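Side-chain contacts in arginyl-tRNA synthetase (PDB 3FNR), which catalyses the ATP-dependent attachment of L-arginine to its cognate tRNA, releasing AMP and diphosphate: residues N341-R346 against L437-A442; H411-E416 against K430-V435; N388-A393 against Q397-Y402; H348-K353 against K418-A423. The protein carries 1 engineered substitution. All blocks are in the same frame, centred on the assembly; numbering follows the deposited sequence.

Interaction 1: residues N341-R346 against L437-A442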
loop_
_atom_site.group_PDB
_atom_site.type_symbol
_atom_site.label_atom_id
_atom_site.label_comp_id
_atom_site.label_asym_id
_atom_site.label_seq_id
_atom_site.Cartn_x
_atom_site.Cartn_y
_atom_site.Cartn_z
ATOM N N ASN A 341 -19.141 -8.783 -2.359
ATOM C CA ASN A 341 -19.271 -9.841 -1.341
ATOM C C ASN A 341 -20.618 -10.555 -1.410
ATOM O O ASN A 341 -20.693 -11.775 -1.213
ATOM C CB ASN A 341 -19.071 -9.288 0.086
ATOM C CG ASN A 341 -17.642 -9.447 0.601
ATOM O OD1 ASN A 341 -16.942 -10.405 0.269
ATOM N ND2 ASN A 341 -17.216 -8.513 1.449
ATOM N N TYR A 342 -21.673 -9.792 -1.683
ATOM C CA TYR A 342 -23.023 -10.341 -1.811
ATOM C C TYR A 342 -23.110 -11.361 -2.950
ATOM O O TYR A 342 -23.744 -12.397 -2.789
ATOM C CB TYR A 342 -24.072 -9.233 -1.978
ATOM C CG TYR A 342 -25.501 -9.727 -1.844
ATOM C CD1 TYR A 342 -25.845 -10.667 -0.869
ATOM C CD2 TYR A 342 -26.508 -9.251 -2.686
ATOM C CE1 TYR A 342 -27.145 -11.134 -0.750
ATOM C CE2 TYR A 342 -27.816 -9.711 -2.572
ATOM C CZ TYR A 342 -28.124 -10.651 -1.598
ATOM O OH TYR A 342 -29.413 -11.112 -1.468
ATOM N N ALA A 343 -22.437 -11.078 -4.068
ATOM C CA ALA A 343 -22.336 -12.018 -5.183
ATOM C C ALA A 343 -21.724 -13.340 -4.735
ATOM O O ALA A 343 -22.289 -14.407 -4.990
ATOM C CB ALA A 343 -21.531 -11.407 -6.312
ATOM N N HIS A 344 -20.596 -13.248 -4.033
ATOM C CA HIS A 344 -19.875 -14.403 -3.518
ATOM C C HIS A 344 -20.711 -15.209 -2.511
ATOM O O HIS A 344 -20.755 -16.441 -2.581
ATOM C CB HIS A 344 -18.553 -13.950 -2.880
ATOM C CG HIS A 344 -17.645 -15.079 -2.513
ATOM N ND1 HIS A 344 -17.649 -15.658 -1.264
ATOM C CD2 HIS A 344 -16.726 -15.758 -3.240
ATOM C CE1 HIS A 344 -16.762 -16.638 -1.232
ATOM N NE2 HIS A 344 -16.187 -16.719 -2.418
ATOM N N ALA A 345 -21.370 -14.503 -1.589
ATOM C CA ALA A 345 -22.237 -15.113 -0.574
ATOM C C ALA A 345 -23.482 -15.771 -1.183
ATOM O O ALA A 345 -23.913 -16.832 -0.733
ATOM C CB ALA A 345 -22.643 -14.080 0.463
ATOM N N ARG A 346 -24.044 -15.133 -2.207
ATOM C CA ARG A 346 -25.202 -15.656 -2.922
ATOM C C ARG A 346 -24.893 -17.008 -3.572
ATOM O O ARG A 346 -25.736 -17.914 -3.559
ATOM C CB ARG A 346 -25.683 -14.633 -3.954
ATOM C CG ARG A 346 -27.175 -14.615 -4.145
ATOM C CD ARG A 346 -27.795 -13.240 -4.001
ATOM N NE ARG A 346 -27.794 -12.445 -5.225
ATOM C CZ ARG A 346 -28.734 -12.483 -6.170
ATOM N NH1 ARG A 346 -29.777 -13.298 -6.072
ATOM N NH2 ARG A 346 -28.624 -11.695 -7.232
ATOM N N LEU A 437 -14.799 -18.039 -7.492
ATOM C CA LEU A 437 -13.351 -18.192 -7.473
ATOM C C LEU A 437 -12.624 -16.936 -7.951
ATOM O O LEU A 437 -11.626 -16.543 -7.350
ATOM C CB LEU A 437 -12.921 -19.420 -8.283
ATOM C CG LEU A 437 -11.421 -19.732 -8.411
ATOM C CD1 LEU A 437 -10.760 -19.981 -7.050
ATOM C CD2 LEU A 437 -11.187 -20.889 -9.357
ATOM N N SER A 438 -13.137 -16.308 -9.010
ATOM C CA SER A 438 -12.603 -15.038 -9.505
ATOM C C SER A 438 -12.773 -13.908 -8.494
ATOM O O SER A 438 -11.877 -13.080 -8.337
ATOM C CB SER A 438 -13.269 -14.654 -10.819
ATOM O OG SER A 438 -12.949 -15.603 -11.820
ATOM N N ILE A 439 -13.913 -13.884 -7.805
ATOM C CA ILE A 439 -14.174 -12.861 -6.795
ATOM C C ILE A 439 -13.157 -13.006 -5.660
ATOM O O ILE A 439 -12.460 -12.037 -5.311
ATOM C CB ILE A 439 -15.644 -12.913 -6.290
ATOM C CG1 ILE A 439 -16.576 -12.346 -7.364
ATOM C CG2 ILE A 439 -15.819 -12.137 -4.986
ATOM C CD1 ILE A 439 -18.042 -12.536 -7.091
ATOM N N LYS A 440 -13.034 -14.234 -5.159
ATOM C CA LYS A 440 -12.122 -14.584 -4.070
ATOM C C LYS A 440 -10.656 -14.299 -4.409
ATOM O O LYS A 440 -9.947 -13.673 -3.619
ATOM C CB LYS A 440 -12.305 -16.060 -3.696
ATOM C CG LYS A 440 -11.375 -16.547 -2.602
ATOM C CD LYS A 440 -12.014 -17.668 -1.814
ATOM C CE LYS A 440 -11.449 -19.011 -2.194
ATOM N NZ LYS A 440 -10.235 -19.282 -1.383
ATOM N N THR A 441 -10.216 -14.766 -5.575
ATOM C CA THR A 441 -8.866 -14.518 -6.059
ATOM C C THR A 441 -8.555 -13.016 -6.125
ATOM O O THR A 441 -7.653 -12.551 -5.434
ATOM C CB THR A 441 -8.627 -15.198 -7.424
ATOM O OG1 THR A 441 -8.859 -16.610 -7.293
ATOM C CG2 THR A 441 -7.200 -14.955 -7.924
ATOM N N ALA A 442 -9.322 -12.267 -6.917
ATOM C CA ALA A 442 -9.075 -10.838 -7.110
ATOM C C ALA A 442 -9.115 -10.064 -5.793
ATOM O O ALA A 442 -8.225 -9.241 -5.528
ATOM C CB ALA A 442 -10.061 -10.254 -8.098
#
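Ile-439 reaches from one helix to Ala-343 and His-344 on the other, and its two branches divide the work. CD1 ends 3.7 Å from CB of Ala-343, while CG2 lies 3.9 Å from CB of His-344 and 4.1 Å from CD2 of the same ring. This is the tight part of the contact: all three residues are buried, and the CA atoms of His-344 and Ile-439, 6.8 Å apart, are the closest CA pair between the two segments. The imidazole is swung alongside the isoleucine by a chi1 of -171°, which sets CG opposite the backbone N, and the ring and the isoleucine branch run past one another in opposite senses. Toward solvent the packing thins. There the ring's NE2 has CB of Lys-440 at 4.1 Å, and the rest of that exposed lysine bends away at chi3 and chi4. No hydrogen bond links the segments; the ring is held instead through ND1, bonded to the carbonyl O of Lys-451 near the C-terminus. The axes of the two short segments pass 9.8 Å apart at 135°, an oblique antiparallel crossing; they belong to helices 336-353 and 425-445 of the DALR anticodon-binding domain, with helix 398-416 packing on Ala-343 through Phe-410 and His-411.

Interaction 2: residues H411-E416 against K430-V435. With SO4 (sulfate ion), chain D.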
loop_
_atom_site.group_PDB
_atom_site.type_symbol
_atom_site.label_atom_id
_atom_site.label_comp_id
_atom_site.label_asym_id
_atom_site.label_seq_id
_atom_site.Cartn_x
_atom_site.Cartn_y
_atom_site.Cartn_z
ATOM N N HIS A 411 -25.116 -10.953 -10.474
ATOM C CA HIS A 411 -26.368 -10.660 -9.799
ATOM C C HIS A 411 -27.521 -10.682 -10.782
ATOM O O HIS A 411 -28.522 -11.345 -10.536
ATOM C CB HIS A 411 -26.304 -9.308 -9.074
ATOM C CG HIS A 411 -25.580 -9.357 -7.759
ATOM N ND1 HIS A 411 -25.958 -10.195 -6.733
ATOM C CD2 HIS A 411 -24.514 -8.659 -7.298
ATOM C CE1 HIS A 411 -25.156 -10.015 -5.698
ATOM N NE2 HIS A 411 -24.268 -9.090 -6.015
ATOM N N LYS A 412 -27.349 -9.985 -11.904
ATOM C CA LYS A 412 -28.359 -9.907 -12.936
ATOM C C LYS A 412 -28.647 -11.296 -13.522
ATOM O O LYS A 412 -29.807 -11.677 -13.663
ATOM C CB LYS A 412 -27.945 -8.915 -14.022
ATOM C CG LYS A 412 -29.097 -8.503 -14.919
ATOM C CD LYS A 412 -28.641 -8.124 -16.322
ATOM C CE LYS A 412 -29.803 -7.559 -17.145
ATOM N NZ LYS A 412 -31.000 -8.450 -17.149
ATOM N N PHE A 413 -27.603 -12.065 -13.814
ATOM C CA PHE A 413 -27.787 -13.436 -14.290
ATOM C C PHE A 413 -28.591 -14.303 -13.321
ATOM O O PHE A 413 -29.551 -14.956 -13.729
ATOM C CB PHE A 413 -26.452 -14.111 -14.604
ATOM C CG PHE A 413 -26.598 -15.495 -15.180
ATOM C CD1 PHE A 413 -26.418 -16.623 -14.384
ATOM C CD2 PHE A 413 -26.929 -15.668 -16.521
ATOM C CE1 PHE A 413 -26.566 -17.898 -14.925
ATOM C CE2 PHE A 413 -27.069 -16.934 -17.070
ATOM C CZ PHE A 413 -26.891 -18.046 -16.285
ATOM N N TYR A 414 -28.199 -14.312 -12.049
ATOM C CA TYR A 414 -28.845 -15.177 -11.059
ATOM C C TYR A 414 -30.294 -14.773 -10.764
ATOM O O TYR A 414 -31.126 -15.626 -10.469
ATOM C CB TYR A 414 -27.996 -15.268 -9.790
ATOM C CG TYR A 414 -28.513 -16.199 -8.705
ATOM C CD1 TYR A 414 -28.366 -15.857 -7.372
ATOM C CD2 TYR A 414 -29.138 -17.420 -9.002
ATOM C CE1 TYR A 414 -28.826 -16.677 -6.358
ATOM C CE2 TYR A 414 -29.610 -18.253 -7.979
ATOM C CZ TYR A 414 -29.442 -17.866 -6.659
ATOM O OH TYR A 414 -29.879 -18.645 -5.615
ATOM N N ASN A 415 -30.594 -13.480 -10.881
ATOM C CA ASN A 415 -31.950 -12.979 -10.734
ATOM C C ASN A 415 -32.870 -13.509 -11.822
ATOM O O ASN A 415 -34.070 -13.701 -11.589
ATOM C CB ASN A 415 -31.966 -11.447 -10.775
ATOM C CG ASN A 415 -31.377 -10.816 -9.513
ATOM O OD1 ASN A 415 -31.035 -11.502 -8.547
ATOM N ND2 ASN A 415 -31.236 -9.503 -9.534
ATOM N N GLU A 416 -32.298 -13.742 -13.002
ATOM C CA GLU A 416 -33.076 -14.099 -14.173
ATOM C C GLU A 416 -33.040 -15.595 -14.452
ATOM O O GLU A 416 -33.675 -16.066 -15.399
ATOM C CB GLU A 416 -32.595 -13.329 -15.408
ATOM C CG GLU A 416 -32.573 -11.790 -15.294
ATOM C CD GLU A 416 -33.925 -11.150 -14.978
ATOM O OE1 GLU A 416 -33.944 -10.159 -14.214
ATOM O OE2 GLU A 416 -34.963 -11.616 -15.495
ATOM N N LYS A 430 -21.666 -24.934 -11.542
ATOM C CA LYS A 430 -20.254 -24.940 -11.948
ATOM C C LYS A 430 -19.835 -23.552 -12.432
ATOM O O LYS A 430 -18.759 -23.059 -12.071
ATOM C CB LYS A 430 -19.983 -25.984 -13.027
ATOM C CG LYS A 430 -18.494 -26.229 -13.300
ATOM C CD LYS A 430 -18.288 -27.167 -14.483
ATOM C CE LYS A 430 -16.851 -27.170 -14.958
ATOM N NZ LYS A 430 -16.620 -28.241 -15.969
ATOM N N LEU A 431 -20.702 -22.931 -13.229
ATOM C CA LEU A 431 -20.525 -21.555 -13.631
ATOM C C LEU A 431 -20.322 -20.687 -12.394
ATOM O O LEU A 431 -19.338 -19.956 -12.314
ATOM C CB LEU A 431 -21.735 -21.057 -14.427
ATOM C CG LEU A 431 -21.737 -19.566 -14.786
ATOM C CD1 LEU A 431 -20.539 -19.212 -15.628
ATOM C CD2 LEU A 431 -23.000 -19.173 -15.513
ATOM N N PHE A 432 -21.236 -20.807 -11.433
ATOM C CA PHE A 432 -21.215 -19.991 -10.218
ATOM C C PHE A 432 -19.942 -20.216 -9.416
ATOM O O PHE A 432 -19.379 -19.263 -8.874
ATOM C CB PHE A 432 -22.447 -20.272 -9.349
ATOM C CG PHE A 432 -23.729 -19.654 -9.866
ATOM C CD1 PHE A 432 -24.821 -19.527 -9.021
ATOM C CD2 PHE A 432 -23.845 -19.196 -11.179
ATOM C CE1 PHE A 432 -26.007 -18.973 -9.471
ATOM C CE2 PHE A 432 -25.034 -18.644 -11.646
ATOM C CZ PHE A 432 -26.114 -18.530 -10.790
ATOM N N SER A 433 -19.474 -21.465 -9.374
ATOM C CA SER A 433 -18.279 -21.825 -8.608
ATOM C C SER A 433 -17.055 -21.127 -9.167
ATOM O O SER A 433 -16.138 -20.773 -8.426
ATOM C CB SER A 433 -18.056 -23.335 -8.588
ATOM O OG SER A 433 -17.560 -23.791 -9.830
ATOM N N LEU A 434 -17.067 -20.904 -10.476
ATOM C CA LEU A 434 -15.994 -20.188 -11.133
ATOM C C LEU A 434 -16.050 -18.672 -10.891
ATOM O O LEU A 434 -15.010 -18.033 -10.737
ATOM C CB LEU A 434 -16.011 -20.510 -12.618
ATOM C CG LEU A 434 -14.768 -20.147 -13.416
ATOM C CD1 LEU A 434 -13.546 -20.941 -12.958
ATOM C CD2 LEU A 434 -15.090 -20.438 -14.838
ATOM N N VAL A 435 -17.256 -18.110 -10.861
ATOM C CA VAL A 435 -17.467 -16.696 -10.505
ATOM C C VAL A 435 -17.015 -16.428 -9.061
ATOM O O VAL A 435 -16.307 -15.459 -8.794
ATOM C CB VAL A 435 -18.946 -16.266 -10.705
ATOM C CG1 VAL A 435 -19.171 -14.809 -10.303
ATOM C CG2 VAL A 435 -19.373 -16.479 -12.167
HETATM S S SO4 D . -32.821 -20.598 -7.038
HETATM O O1 SO4 D . -32.348 -21.965 -7.161
HETATM O O2 SO4 D . -32.067 -19.941 -5.977
HETATM O O3 SO4 D . -32.653 -19.885 -8.296
HETATM O O4 SO4 D . -34.240 -20.608 -6.712
#
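Phe-432 points its ring edge at one face of Tyr-414, an offset edge-to-face pair with centroids 5.3 Å apart and planes at 82°. CE1 of Phe-432 makes the closest approach, 3.5 Å from CD2 of Tyr-414. Further round the same phenylalanine rim, CE2 meets CD1 of Phe-413 at 3.7 Å, an edge-to-edge meeting in which each atom lies near the plane of the other ring. Phe-413 also takes the methyl CD2 of Leu-431, 3.8 Å from CE1, approaching obliquely. A chi1 of -177° turns the Tyr-414 ring away from its own backbone N. The segments belong to helices 398-416 and 425-445 of the DALR anticodon-binding domain, a bundle of helices, and are nearly antiparallel here, at 158°. Their local axes stay 12.4 Å apart, a spacing bridged mainly by the aromatic rings, with Leu-431. At the outer end, Tyr-414 OH donates to O2 of a sulfate at 2.6 Å, with that oxygen near the ring plane, at the edge; Ile-347 and Val-350 of helix 336-353 touch Phe-432 and Tyr-414 respectively.

Interaction 3: residues N388-A393 against Q397-Y402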
loop_
_atom_site.group_PDB
_atom_site.type_symbol
_atom_site.label_atom_id
_atom_site.label_comp_id
_atom_site.label_asym_id
_atom_site.label_seq_id
_atom_site.Cartn_x
_atom_site.Cartn_y
_atom_site.Cartn_z
ATOM N N ASN A 388 -2.614 -9.338 -15.363
ATOM C CA ASN A 388 -1.373 -9.078 -16.084
ATOM C C ASN A 388 -1.344 -7.675 -16.665
ATOM O O ASN A 388 -0.330 -6.988 -16.599
ATOM C CB ASN A 388 -1.143 -10.136 -17.164
ATOM C CG ASN A 388 -0.646 -11.456 -16.587
ATOM O OD1 ASN A 388 0.526 -11.587 -16.226
ATOM N ND2 ASN A 388 -1.534 -12.441 -16.502
ATOM N N ASP A 389 -2.482 -7.243 -17.188
ATOM C CA ASP A 389 -2.616 -5.918 -17.771
ATOM C C ASP A 389 -2.541 -4.849 -16.687
ATOM O O ASP A 389 -1.938 -3.797 -16.891
ATOM C CB ASP A 389 -3.948 -5.824 -18.516
ATOM C CG ASP A 389 -3.847 -5.024 -19.791
ATOM O OD1 ASP A 389 -3.886 -5.652 -20.873
ATOM O OD2 ASP A 389 -3.720 -3.778 -19.716
ATOM N N ALA A 390 -3.146 -5.131 -15.534
ATOM C CA ALA A 390 -3.127 -4.205 -14.403
ATOM C C ALA A 390 -1.710 -3.994 -13.879
ATOM O O ALA A 390 -1.330 -2.871 -13.571
ATOM C CB ALA A 390 -4.042 -4.683 -13.284
ATOM N N PHE A 391 -0.934 -5.070 -13.792
ATOM C CA PHE A 391 0.435 -4.961 -13.314
ATOM C C PHE A 391 1.311 -4.162 -14.270
ATOM O O PHE A 391 1.952 -3.190 -13.865
ATOM C CB PHE A 391 1.061 -6.330 -13.081
ATOM C CG PHE A 391 2.480 -6.253 -12.601
ATOM C CD1 PHE A 391 2.763 -5.809 -11.311
ATOM C CD2 PHE A 391 3.534 -6.573 -13.446
ATOM C CE1 PHE A 391 4.074 -5.700 -10.872
ATOM C CE2 PHE A 391 4.847 -6.478 -13.007
ATOM C CZ PHE A 391 5.115 -6.049 -11.714
ATOM N N GLU A 392 1.319 -4.581 -15.533
ATOM C CA GLU A 392 2.175 -3.988 -16.555
ATOM C C GLU A 392 1.933 -2.497 -16.811
ATOM O O GLU A 392 2.864 -1.779 -17.149
ATOM C CB GLU A 392 2.080 -4.798 -17.853
ATOM C CG GLU A 392 2.722 -6.186 -17.735
ATOM C CD GLU A 392 2.238 -7.174 -18.789
ATOM O OE1 GLU A 392 2.122 -8.376 -18.468
ATOM O OE2 GLU A 392 1.976 -6.755 -19.936
ATOM N N ALA A 393 0.695 -2.033 -16.630
ATOM C CA ALA A 393 0.364 -0.621 -16.812
ATOM C C ALA A 393 0.355 0.147 -15.489
ATOM O O ALA A 393 0.149 1.363 -15.492
ATOM C CB ALA A 393 -0.996 -0.480 -17.504
ATOM N N GLN A 397 -6.532 0.040 -10.365
ATOM C CA GLN A 397 -7.977 0.281 -10.340
ATOM C C GLN A 397 -8.765 -0.598 -11.303
ATOM O O GLN A 397 -9.981 -0.698 -11.173
ATOM C CB GLN A 397 -8.308 1.765 -10.569
ATOM C CG GLN A 397 -8.244 2.248 -12.021
ATOM C CD GLN A 397 -6.819 2.451 -12.529
ATOM O OE1 GLN A 397 -5.863 2.512 -11.750
ATOM N NE2 GLN A 397 -6.676 2.560 -13.844
ATOM N N LYS A 398 -8.074 -1.239 -12.247
ATOM C CA LYS A 398 -8.670 -2.265 -13.105
ATOM C C LYS A 398 -9.150 -3.480 -12.302
ATOM O O LYS A 398 -10.065 -4.192 -12.727
ATOM C CB LYS A 398 -7.678 -2.723 -14.185
ATOM C CG LYS A 398 -7.205 -1.643 -15.165
ATOM C CD LYS A 398 -8.031 -1.618 -16.448
ATOM C CE LYS A 398 -7.429 -0.685 -17.506
ATOM N NZ LYS A 398 -6.095 -1.149 -17.999
ATOM N N ILE A 399 -8.535 -3.731 -11.149
ATOM C CA ILE A 399 -8.977 -4.840 -10.296
ATOM C C ILE A 399 -10.383 -4.595 -9.669
ATOM O O ILE A 399 -11.274 -5.426 -9.868
ATOM C CB ILE A 399 -7.900 -5.290 -9.246
ATOM C CG1 ILE A 399 -6.563 -5.619 -9.921
ATOM C CG2 ILE A 399 -8.380 -6.507 -8.461
ATOM C CD1 ILE A 399 -5.416 -5.911 -8.916
ATOM N N PRO A 400 -10.592 -3.474 -8.919
ATOM C CA PRO A 400 -11.974 -3.137 -8.512
ATOM C C PRO A 400 -12.979 -3.001 -9.667
ATOM O O PRO A 400 -14.125 -3.430 -9.518
ATOM C CB PRO A 400 -11.823 -1.781 -7.808
ATOM C CG PRO A 400 -10.420 -1.715 -7.380
ATOM C CD PRO A 400 -9.623 -2.509 -8.356
ATOM N N ASP A 401 -12.561 -2.415 -10.791
ATOM C CA ASP A 401 -13.427 -2.273 -11.977
ATOM C C ASP A 401 -13.921 -3.619 -12.514
ATOM O O ASP A 401 -15.090 -3.749 -12.880
ATOM C CB ASP A 401 -12.711 -1.529 -13.105
ATOM C CG ASP A 401 -12.519 -0.048 -12.813
ATOM O OD1 ASP A 401 -11.793 0.608 -13.597
ATOM O OD2 ASP A 401 -13.071 0.459 -11.810
ATOM N N TYR A 402 -13.014 -4.595 -12.571
ATOM C CA TYR A 402 -13.324 -5.944 -13.029
ATOM C C TYR A 402 -14.371 -6.560 -12.111
ATOM O O TYR A 402 -15.356 -7.141 -12.569
ATOM C CB TYR A 402 -12.051 -6.815 -13.039
ATOM C CG TYR A 402 -12.314 -8.305 -13.210
ATOM C CD1 TYR A 402 -12.505 -8.858 -14.471
ATOM C CD2 TYR A 402 -12.374 -9.154 -12.106
ATOM C CE1 TYR A 402 -12.765 -10.228 -14.631
ATOM C CE2 TYR A 402 -12.635 -10.512 -12.252
ATOM C CZ TYR A 402 -12.832 -11.043 -13.511
ATOM O OH TYR A 402 -13.077 -12.391 -13.642
#
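Ala-390 faces Lys-398 and Ile-399 across the turn between two successive helices. Its CB lies 4.2 Å from CB of Lys-398 and 4.3 Å from CG1 of Ile-399, so the methyl meets the base of one side chain and a branch of the other. At the outer side, Asp-389 and Lys-398 cross obliquely, with OD2 of Asp-389 3.9 Å from NZ of Lys-398, a long salt bridge. The lysine gets there by bending: chi2 of -95° and a further turn at chi4 bring the ammonium round toward the carboxylate. What sets these groups opposite one another is a helical hairpin. Helices 383-393 and 398-416 are joined by a short connection; their facing segments lie at 155°, nearly antiparallel, and bring the CA atoms of Ala-390 and Lys-398 to 6.0 Å. Further out, Ile-399 also packs on Leu-387, on Ala-442 of helix 425-445 and on Leu-62 of helix 50-65. With no hydrogen bond between the segments, the buried side rests on dispersion contacts, and the ion pair, long and with Asp-389 exposed, probably contributes only modest electrostatic attraction.

Interaction 4: residues H348-K353 against K418-A423; sequences HQVFAK and KVVGSA. With SO4 (sulfate ion), chain D.
O1 of the sulfate takes hydrogen bonds from two successive amides: Val-420 N at 2.7 Å, nearly straight (165°), and, weakly, Val-419 N at 3.3 Å. The stronger bond of Val-419 N goes to O3 at 3.0 Å, along a more bent path of 145°. From the helix, Lys-353 stretches a fully extended chain to place NZ 3.2 Å from O4. Tyr-414 OH adds a further hydrogen bond, so two amides, an ammonium and a phenol bind the anion, which probably came from the crystallisation liquor. The two amides belong to the loop between helices 398-416 and 425-445 of the DALR anticodon-binding domain, where Val-419 to Ser-422 form a type II beta turn. Gly-421 supplies its positive phi, and Ser-422 OG and N both donate to Val-419 O. Beside the anion the contact is apolar: CG2 of Val-350 sits 3.8 Å from CG2 of Val-420 and 3.9 Å from CG1 of Val-419. The same Val-420 methyl meets the lysine's chain at a slant, 3.9 Å from CD of Lys-353.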
loop_
_atom_site.group_PDB
_atom_site.type_symbol
_atom_site.label_atom_id
_atom_site.label_comp_id
_atom_site.label_asym_id
_atom_site.label_seq_id
_atom_site.Cartn_x
_atom_site.Cartn_y
_atom_site.Cartn_z
ATOM N N HIS A 348 -22.423 -19.100 -2.497
ATOM C CA HIS A 348 -22.228 -20.013 -1.371
ATOM C C HIS A 348 -23.558 -20.572 -0.856
ATOM O O HIS A 348 -23.658 -21.761 -0.544
ATOM C CB HIS A 348 -21.464 -19.316 -0.242
ATOM C CG HIS A 348 -21.111 -20.223 0.895
ATOM N ND1 HIS A 348 -20.012 -21.057 0.867
ATOM C CD2 HIS A 348 -21.714 -20.433 2.090
ATOM C CE1 HIS A 348 -19.952 -21.738 1.999
ATOM N NE2 HIS A 348 -20.972 -21.379 2.757
ATOM N N GLN A 349 -24.572 -19.713 -0.804
ATOM C CA GLN A 349 -25.903 -20.087 -0.333
ATOM C C GLN A 349 -26.683 -20.981 -1.291
ATOM O O GLN A 349 -27.362 -21.906 -0.844
ATOM C CB GLN A 349 -26.718 -18.843 0.030
ATOM C CG GLN A 349 -26.746 -18.528 1.533
ATOM C CD GLN A 349 -25.362 -18.447 2.171
ATOM O OE1 GLN A 349 -24.921 -19.378 2.853
ATOM N NE2 GLN A 349 -24.671 -17.333 1.949
ATOM N N VAL A 350 -26.582 -20.721 -2.596
ATOM C CA VAL A 350 -27.259 -21.564 -3.585
ATOM C C VAL A 350 -26.681 -22.994 -3.601
ATOM O O VAL A 350 -27.413 -23.958 -3.818
ATOM C CB VAL A 350 -27.366 -20.889 -5.006
ATOM C CG1 VAL A 350 -26.036 -20.860 -5.740
ATOM C CG2 VAL A 350 -28.411 -21.583 -5.862
ATOM N N PHE A 351 -25.387 -23.124 -3.312
ATOM C CA PHE A 351 -24.753 -24.436 -3.175
ATOM C C PHE A 351 -25.249 -25.200 -1.942
ATOM O O PHE A 351 -25.341 -26.434 -1.962
ATOM C CB PHE A 351 -23.230 -24.299 -3.112
ATOM C CG PHE A 351 -22.553 -24.442 -4.440
ATOM C CD1 PHE A 351 -22.166 -25.694 -4.902
ATOM C CD2 PHE A 351 -22.303 -23.331 -5.233
ATOM C CE1 PHE A 351 -21.536 -25.836 -6.128
ATOM C CE2 PHE A 351 -21.678 -23.464 -6.471
ATOM C CZ PHE A 351 -21.287 -24.720 -6.910
ATOM N N ALA A 352 -25.546 -24.457 -0.876
ATOM C CA ALA A 352 -26.071 -25.028 0.356
ATOM C C ALA A 352 -27.528 -25.429 0.162
ATOM O O ALA A 352 -27.960 -26.470 0.659
ATOM C CB ALA A 352 -25.936 -24.034 1.499
ATOM N N LYS A 353 -28.265 -24.599 -0.575
ATOM C CA LYS A 353 -29.660 -24.855 -0.925
ATOM C C LYS A 353 -29.803 -26.125 -1.774
ATOM O O LYS A 353 -30.716 -26.928 -1.554
ATOM C CB LYS A 353 -30.235 -23.642 -1.657
ATOM C CG LYS A 353 -31.712 -23.712 -2.001
ATOM C CD LYS A 353 -32.163 -22.453 -2.750
ATOM C CE LYS A 353 -33.599 -22.582 -3.260
ATOM N NZ LYS A 353 -34.214 -21.260 -3.581
ATOM N N LYS A 418 -33.311 -19.538 -12.776
ATOM C CA LYS A 418 -33.623 -20.480 -11.710
ATOM C C LYS A 418 -32.535 -21.547 -11.682
ATOM O O LYS A 418 -32.118 -22.034 -12.731
ATOM C CB LYS A 418 -34.990 -21.114 -11.971
ATOM C CG LYS A 418 -35.836 -21.377 -10.732
ATOM C CD LYS A 418 -35.445 -22.665 -10.027
ATOM C CE LYS A 418 -36.638 -23.305 -9.342
ATOM N NZ LYS A 418 -37.312 -24.292 -10.233
ATOM N N VAL A 419 -32.075 -21.914 -10.489
ATOM C CA VAL A 419 -30.938 -22.832 -10.373
ATOM C C VAL A 419 -31.300 -24.185 -9.774
ATOM O O VAL A 419 -31.250 -25.198 -10.476
ATOM C CB VAL A 419 -29.743 -22.173 -9.626
ATOM C CG1 VAL A 419 -28.591 -23.164 -9.426
ATOM C CG2 VAL A 419 -29.257 -20.952 -10.400
ATOM N N VAL A 420 -31.663 -24.198 -8.491
ATOM C CA VAL A 420 -31.930 -25.440 -7.761
ATOM C C VAL A 420 -33.207 -26.064 -8.310
ATOM O O VAL A 420 -34.219 -25.387 -8.437
ATOM C CB VAL A 420 -32.043 -25.201 -6.223
ATOM C CG1 VAL A 420 -32.297 -26.507 -5.470
ATOM C CG2 VAL A 420 -30.783 -24.533 -5.689
ATOM N N GLY A 421 -33.130 -27.339 -8.677
ATOM C CA GLY A 421 -34.268 -28.053 -9.240
ATOM C C GLY A 421 -34.315 -28.085 -10.757
ATOM O O GLY A 421 -34.986 -28.948 -11.336
ATOM N N SER A 422 -33.605 -27.161 -11.408
ATOM C CA SER A 422 -33.620 -27.092 -12.871
ATOM C C SER A 422 -32.796 -28.220 -13.496
ATOM O O SER A 422 -31.964 -28.826 -12.822
ATOM C CB SER A 422 -33.158 -25.722 -13.364
ATOM O OG SER A 422 -31.747 -25.638 -13.384
ATOM N N ALA A 423 -33.034 -28.498 -14.779
ATOM C CA ALA A 423 -32.402 -29.639 -15.469
ATOM C C ALA A 423 -30.925 -29.423 -15.723
ATOM O O ALA A 423 -30.194 -30.371 -16.012
ATOM C CB ALA A 423 -33.106 -29.936 -16.778
HETATM S S SO4 D . -32.821 -20.598 -7.038
HETATM O O1 SO4 D . -32.348 -21.965 -7.161
HETATM O O2 SO4 D . -32.067 -19.941 -5.977
HETATM O O3 SO4 D . -32.653 -19.885 -8.296
HETATM O O4 SO4 D . -34.240 -20.608 -6.712
#

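How the interactions relate
All four contacts lie in the DALR anticodon-binding domain, and none includes a residue of the HIGH motif. Interactions 2 and 4 are the most closely coupled, with centres about 10 Å apart and one sulfate bound by both; Tyr-414 CE2 lies 3.6 Å from Val-419 CG2, and Phe-432 CD1 3.7 Å from Val-350 CG1. Interaction 1 shares helix 336-353 with interaction 4 and helix 425-445 with interaction 2. It meets interaction 2, centres about 11 Å apart, through Arg-346, whose NH2 lies 2.8 Å from Asn-415 OD1, a probable hydrogen bond. Interaction 3 is more remote, its centre about 32 Å from interaction 4's, yet Tyr-402 OH packs 3.6 Å from Ser-438 CB of interaction 1.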